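Local coordinates for protein condensin complex subunit 3 (Schizosaccharomyces pombe, PDB 5OQR) that serves as a regulatory subunit of the condensin complex, which is required to convert interphase chromatin into condensed, mitotic-like chromosomes, at residues A247-L250 against A251-I255. Residues are numbered along the deposited sequence; the frame is centred on the assembly and turned at random.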
ATOM      1  N   ALA A 247      -7.612  10.933  -9.553  1.00 36.66           N
ATOM      2  CA  ALA A 247      -7.153  11.677 -10.718  1.00 36.77           C
ATOM      3  C   ALA A 247      -8.189  12.694 -11.176  1.00 34.71           C
ATOM      4  O   ALA A 247      -7.827  13.756 -11.693  1.00 33.65           O
ATOM      5  CB  ALA A 247      -6.815  10.712 -11.853  1.00 36.75           C
ATOM      6  N   ASP A 248      -9.477  12.391 -10.997  1.00 43.41           N
ATOM      7  CA  ASP A 248     -10.522  13.332 -11.388  1.00 41.27           C
ATOM      8  C   ASP A 248     -10.599  14.504 -10.420  1.00 35.05           C
ATOM      9  O   ASP A 248     -10.805  15.648 -10.837  1.00 35.72           O
ATOM     10  CB  ASP A 248     -11.869  12.614 -11.475  1.00 40.96           C
ATOM     11  CG  ASP A 248     -12.039  11.842 -12.771  1.00 43.11           C
ATOM     12  OD1 ASP A 248     -11.023  11.551 -13.432  1.00 46.33           O
ATOM     13  OD2 ASP A 248     -13.192  11.523 -13.130  1.00 54.48           O
ATOM     14  N   MET A 249     -10.445  14.240  -9.121  1.00 34.81           N
ATOM     15  CA  MET A 249     -10.389  15.324  -8.148  1.00 37.78           C
ATOM     16  C   MET A 249      -9.218  16.246  -8.438  1.00 34.36           C
ATOM     17  O   MET A 249      -9.321  17.467  -8.280  1.00 40.02           O
ATOM     18  CB  MET A 249     -10.276  14.750  -6.738  1.00 45.21           C
ATOM     19  CG  MET A 249      -9.972  15.777  -5.646  1.00 41.23           C
ATOM     20  SD  MET A 249      -9.368  15.005  -4.137  1.00 51.05           S
ATOM     21  CE  MET A 249      -7.780  14.386  -4.689  1.00 49.98           C
ATOM     22  N   LEU A 250      -8.090  15.673  -8.852  1.00 38.65           N
ATOM     23  CA  LEU A 250      -6.907  16.467  -9.150  1.00 37.97           C
ATOM     24  C   LEU A 250      -7.079  17.242 -10.450  1.00 33.67           C
ATOM     25  O   LEU A 250      -6.642  18.392 -10.555  1.00 36.75           O
ATOM     26  CB  LEU A 250      -5.689  15.541  -9.213  1.00 36.91           C
ATOM     27  CG  LEU A 250      -4.285  16.094  -9.475  1.00 35.25           C
ATOM     28  CD1 LEU A 250      -4.001  16.173 -10.965  1.00 33.41           C
ATOM     29  CD2 LEU A 250      -4.077  17.447  -8.810  1.00 36.81           C
ATOM     30  N   ALA A 251      -7.740  16.644 -11.437  1.00 32.65           N
ATOM     31  CA  ALA A 251      -7.783  17.199 -12.781  1.00 32.63           C
ATOM     32  C   ALA A 251      -8.990  18.090 -13.046  1.00 35.71           C
ATOM     33  O   ALA A 251      -9.031  18.739 -14.094  1.00 39.12           O
ATOM     34  CB  ALA A 251      -7.765  16.066 -13.812  1.00 35.13           C
ATOM     35  N   TYR A 252      -9.969  18.143 -12.144  1.00 38.36           N
ATOM     36  CA  TYR A 252     -11.171  18.927 -12.406  1.00 36.86           C
ATOM     37  C   TYR A 252     -11.522  19.859 -11.255  1.00 43.24           C
ATOM     38  O   TYR A 252     -12.066  20.944 -11.482  1.00 60.85           O
ATOM     39  CB  TYR A 252     -12.352  18.005 -12.712  1.00 43.47           C
ATOM     40  CG  TYR A 252     -12.337  17.447 -14.118  1.00 37.32           C
ATOM     41  CD1 TYR A 252     -12.492  18.279 -15.216  1.00 35.69           C
ATOM     42  CD2 TYR A 252     -12.175  16.090 -14.347  1.00 37.83           C
ATOM     43  CE1 TYR A 252     -12.479  17.778 -16.502  1.00 33.23           C
ATOM     44  CE2 TYR A 252     -12.162  15.578 -15.629  1.00 36.43           C
ATOM     45  CZ  TYR A 252     -12.314  16.428 -16.702  1.00 37.16           C
ATOM     46  OH  TYR A 252     -12.301  15.924 -17.984  1.00 45.02           O
ATOM     47  N   GLN A 253     -11.223  19.459 -10.021  1.00 41.10           N
ATOM     48  CA  GLN A 253     -11.481  20.329  -8.877  1.00 45.77           C
ATOM     49  C   GLN A 253     -10.241  21.135  -8.494  1.00 49.36           C
ATOM     50  O   GLN A 253     -10.277  22.368  -8.470  1.00 47.91           O
ATOM     51  CB  GLN A 253     -11.962  19.508  -7.678  1.00 56.32           C
ATOM     52  CG  GLN A 253     -12.440  20.370  -6.514  1.00 73.00           C
ATOM     53  CD  GLN A 253     -12.304  19.679  -5.175  1.00 75.33           C
ATOM     54  OE1 GLN A 253     -12.422  18.459  -5.076  1.00 73.91           O
ATOM     55  NE2 GLN A 253     -12.042  20.460  -4.134  1.00 69.12           N
ATOM     56  N   TRP A 254      -9.141  20.447  -8.185  1.00 48.60           N
ATOM     57  CA  TRP A 254      -7.952  21.141  -7.701  1.00 44.65           C
ATOM     58  C   TRP A 254      -7.402  22.094  -8.753  1.00 40.12           C
ATOM     59  O   TRP A 254      -6.975  23.207  -8.428  1.00 45.47           O
ATOM     60  CB  TRP A 254      -6.892  20.126  -7.279  1.00 41.28           C
ATOM     61  CG  TRP A 254      -7.233  19.436  -5.997  1.00 41.73           C
ATOM     62  CD1 TRP A 254      -8.469  19.321  -5.435  1.00 42.73           C
ATOM     63  CD2 TRP A 254      -6.326  18.782  -5.104  1.00 41.56           C
ATOM     64  NE1 TRP A 254      -8.389  18.630  -4.254  1.00 47.74           N
ATOM     65  CE2 TRP A 254      -7.084  18.288  -4.026  1.00 41.00           C
ATOM     66  CE3 TRP A 254      -4.946  18.565  -5.113  1.00 39.48           C
ATOM     67  CZ2 TRP A 254      -6.510  17.591  -2.969  1.00 42.55           C
ATOM     68  CZ3 TRP A 254      -4.379  17.870  -4.062  1.00 43.12           C
ATOM     69  CH2 TRP A 254      -5.159  17.391  -3.006  1.00 46.40           C
ATOM     70  N   ILE A 255      -7.401  21.677 -10.019  1.00 42.29           N
ATOM     71  CA  ILE A 255      -6.979  22.577 -11.085  1.00 42.06           C
ATOM     72  C   ILE A 255      -7.849  23.825 -11.099  1.00 44.09           C
ATOM     73  O   ILE A 255      -7.394  24.907 -11.487  1.00 50.52           O
ATOM     74  CB  ILE A 255      -7.013  21.842 -12.440  1.00 43.91           C
ATOM     75  CG1 ILE A 255      -6.478  22.731 -13.562  1.00 43.17           C
ATOM     76  CG2 ILE A 255      -8.435  21.418 -12.783  1.00 54.69           C
ATOM     77  CD1 ILE A 255      -5.066  23.242 -13.342  1.00 50.16           C
TER
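Met249 O accepts two amide hydrogens, and the nearly straight i to i+5 bond from Trp254 N at 3.0 Å (N-H...O 172°), beside the longer i to i+4 bond from Gln253 N at 3.3 Å, marks a wider pi-type turn. One turn earlier, Ala251 N bonds to Ala247 O at 2.9 Å, i to i+4. The wider turn brings Trp254 alongside Met249, five positions earlier. With CG anti to the backbone N (chi1 170°) and the chain bent at chi3, Met249 crosses the indole and lays its methyl over one face: Met249 CE stands 4.3 Å from the centroid of the six-membered ring of Trp254, 28° off the normal, a CH-pi contact. Met249 SD approaches the five-membered ring of Trp254 obliquely, 4.4 Å from its centroid, making the pair a Met-aromatic contact. Leu250 comes at about a right angle to Trp254, and Leu250 CD2 lies 4.0 Å from Trp254 CE3. Phe219 stacks with the indole, and Leu231 and Leu265 also touch it. With an alanine at Trp254, Met249 CE and Leu250 CD2 would probably lose their aromatic partner, and a gap would open beside Phe219. The arrangement is a pi-bulge within helix 240-257 of HEAT repeat 5, its buried side chains packing against helices 224-235 and 275-288 of the alpha-solenoid.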